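Long-range contact in ATP-dependent DNA helicase PIF1 (Candida albicans, PDB 7OTJ), which couples ATP hydrolysis to 5'-3' DNA unwinding, and probably resolves G-quadruplexes and helps keep nuclear and mitochondrial genomes stable: residues I189-G194 / L480-S485. Residues are numbered along the deposited sequence; the frame is centred on the assembly and turned at random.
Sequences IFRQKG and LSRAVS. With ADP (adenosine-5'-diphosphate), chain E; ALF (tetrafluoroaluminate ion), chain F.
Arg191 and Arg482, both from loops of the second RecA-like domain of this superfamily 1 helicase, converge beside Gly28 and Ala27 of the P-loop domain on tetrafluoroaluminate, which sits between ADP O3B and an axial water. Both guanidinium groups turn an edge to the aluminium. Arg191 NH1 bonds F2 at 2.7 Å, nearly straight, while its NH2 reaches F4 and, weakly, ADP O3B. Arg482 mirrors this with NH1 on F4 (2.6 Å, 165°) and NH2 on F2. Bonds from NH2 to Ser481 OG, itself bonded to Tyr477 O, and from NE to Val478 O help orient the Arg482 guanidinium. NH1 of Arg191 lies over its face, 3.5 Å from Arg482 NH2, a closeness that the anion they share probably offsets.

Backbone carbonyls of Ser481 and Ala483 take the remaining cross-contact bonds. Arg191 NH1 also donates to Ser481 O (3.1 Å), approaching from above the carbonyl plane, and Thr459 holds its NE. The Gln192 side chain bends at chi2 (85°), which brings NE2 to Ala483 O at 3.0 Å.

Around the type I turn from Phe190 to Lys193, Val484 CG1 rests on Arg191 O, and Gln192 CA makes a CA-H...O contact with Val484 O (3.4 Å). The adenine lies over one face of the Phe190 ring, C6 above its centre.

Two arginines gripping a planar mimic of the transferred phosphoryl group are consistent with arginine fingers that stabilise charge during hydrolysis and tie nucleotide state to domain closure.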
# COMPACT_ATOMS: atom_id res chain seq x y z
N ILE A 189 -9.77 5.26 -18.80
CA ILE A 189 -9.46 4.09 -17.99
C ILE A 189 -8.60 3.14 -18.81
O ILE A 189 -8.99 2.74 -19.92
CB ILE A 189 -10.75 3.41 -17.50
CG1 ILE A 189 -11.41 4.27 -16.42
CG2 ILE A 189 -10.48 2.00 -16.97
CD1 ILE A 189 -12.72 3.73 -15.93
N PHE A 190 -7.42 2.81 -18.29
CA PHE A 190 -6.46 1.93 -18.97
C PHE A 190 -6.52 0.49 -18.49
O PHE A 190 -6.32 -0.43 -19.29
CB PHE A 190 -5.03 2.46 -18.77
CG PHE A 190 -4.76 3.76 -19.48
CD1 PHE A 190 -4.59 3.80 -20.86
CD2 PHE A 190 -4.66 4.95 -18.77
CE1 PHE A 190 -4.34 5.00 -21.51
CE2 PHE A 190 -4.40 6.14 -19.41
CZ PHE A 190 -4.24 6.17 -20.78
N ARG A 191 -6.74 0.26 -17.19
CA ARG A 191 -6.62 -1.09 -16.64
C ARG A 191 -7.58 -2.08 -17.31
O ARG A 191 -7.21 -3.22 -17.59
CB ARG A 191 -6.84 -1.07 -15.12
CG ARG A 191 -6.70 -2.43 -14.48
CD ARG A 191 -6.82 -2.38 -12.97
NE ARG A 191 -5.77 -1.59 -12.34
CZ ARG A 191 -5.98 -0.60 -11.48
NH1 ARG A 191 -7.21 -0.25 -11.12
NH2 ARG A 191 -4.95 0.04 -10.95
N GLN A 192 -8.82 -1.66 -17.57
CA GLN A 192 -9.80 -2.53 -18.20
C GLN A 192 -10.15 -2.07 -19.62
O GLN A 192 -11.23 -2.38 -20.13
CB GLN A 192 -11.07 -2.63 -17.35
CG GLN A 192 -10.85 -3.07 -15.90
CD GLN A 192 -10.48 -1.92 -14.96
OE1 GLN A 192 -10.42 -0.77 -15.38
NE2 GLN A 192 -10.23 -2.24 -13.70
N LYS A 193 -9.22 -1.36 -20.28
CA LYS A 193 -9.55 -0.65 -21.51
C LYS A 193 -10.13 -1.56 -22.58
O LYS A 193 -10.91 -1.11 -23.43
CB LYS A 193 -8.31 0.07 -22.05
CG LYS A 193 -8.59 1.04 -23.19
CD LYS A 193 -7.36 1.84 -23.55
CE LYS A 193 -7.68 2.94 -24.55
NZ LYS A 193 -8.69 3.90 -24.01
N GLY A 194 -9.78 -2.85 -22.56
CA GLY A 194 -10.22 -3.75 -23.60
C GLY A 194 -11.70 -4.07 -23.57
O GLY A 194 -12.25 -4.53 -24.58
N LEU A 480 -13.40 -4.97 -6.97
CA LEU A 480 -13.72 -5.37 -8.32
C LEU A 480 -12.89 -4.64 -9.37
O LEU A 480 -12.68 -5.19 -10.46
CB LEU A 480 -15.22 -5.16 -8.57
CG LEU A 480 -16.12 -5.93 -7.59
CD1 LEU A 480 -17.60 -5.68 -7.83
CD2 LEU A 480 -15.81 -7.42 -7.64
N SER A 481 -12.36 -3.46 -9.06
CA SER A 481 -11.62 -2.68 -10.05
C SER A 481 -10.14 -3.04 -10.11
O SER A 481 -9.41 -2.47 -10.92
CB SER A 481 -11.77 -1.19 -9.79
OG SER A 481 -11.44 -0.87 -8.45
N ARG A 482 -9.68 -3.98 -9.27
CA ARG A 482 -8.31 -4.47 -9.38
C ARG A 482 -8.10 -5.30 -10.63
O ARG A 482 -6.96 -5.43 -11.09
CB ARG A 482 -7.95 -5.32 -8.16
CG ARG A 482 -8.09 -4.62 -6.81
CD ARG A 482 -7.30 -3.34 -6.76
NE ARG A 482 -8.10 -2.18 -7.13
CZ ARG A 482 -7.58 -1.01 -7.50
NH1 ARG A 482 -6.28 -0.84 -7.59
NH2 ARG A 482 -8.40 -0.01 -7.80
N ALA A 483 -9.16 -5.87 -11.19
CA ALA A 483 -9.04 -6.82 -12.29
C ALA A 483 -8.75 -6.13 -13.61
O ALA A 483 -9.30 -5.07 -13.91
CB ALA A 483 -10.31 -7.67 -12.42
N VAL A 484 -7.85 -6.74 -14.39
CA VAL A 484 -7.63 -6.29 -15.76
C VAL A 484 -8.85 -6.60 -16.63
O VAL A 484 -9.30 -5.76 -17.41
CB VAL A 484 -6.35 -6.94 -16.32
CG1 VAL A 484 -6.22 -6.71 -17.82
CG2 VAL A 484 -5.13 -6.41 -15.58
N SER A 485 -9.40 -7.80 -16.51
CA SER A 485 -10.50 -8.22 -17.37
C SER A 485 -11.46 -9.11 -16.60
O SER A 485 -11.11 -9.70 -15.57
CB SER A 485 -9.99 -8.97 -18.60
OG SER A 485 -9.43 -10.21 -18.20
PB ADP E . -4.44 4.26 -11.05
O1B ADP E . -5.26 5.47 -11.45
O2B ADP E . -3.26 4.56 -10.15
O3B ADP E . -5.26 3.07 -10.64
PA ADP E . -2.40 2.90 -12.51
O1A ADP E . -1.26 3.88 -12.60
O2A ADP E . -2.37 1.80 -11.47
O3A ADP E . -3.77 3.75 -12.43
O5' ADP E . -2.61 2.19 -13.94
C5' ADP E . -3.26 0.93 -14.02
C4' ADP E . -2.82 0.25 -15.30
O4' ADP E . -2.99 1.13 -16.40
C3' ADP E . -1.34 -0.10 -15.22
O3' ADP E . -1.19 -1.50 -15.46
C2' ADP E . -0.67 0.68 -16.33
O2' ADP E . 0.26 -0.14 -17.04
C1' ADP E . -1.83 1.11 -17.23
N9 ADP E . -1.59 2.46 -17.77
C8 ADP E . -1.52 3.59 -17.04
N7 ADP E . -1.30 4.67 -17.84
C5 ADP E . -1.22 4.22 -19.10
C6 ADP E . -1.01 4.83 -20.44
N6 ADP E . -0.82 6.17 -20.58
N1 ADP E . -1.00 4.00 -21.51
C2 ADP E . -1.19 2.68 -21.38
N3 ADP E . -1.39 2.06 -20.21
C4 ADP E . -1.42 2.77 -19.05
AL ALF F . -5.98 2.77 -8.56
F1 ALF F . -4.72 3.65 -7.67
F2 ALF F . -7.23 1.86 -9.45
F3 ALF F . -6.91 4.29 -8.66
F4 ALF F . -5.02 1.26 -8.53
O HOH W 1 -6.76 2.46 -6.28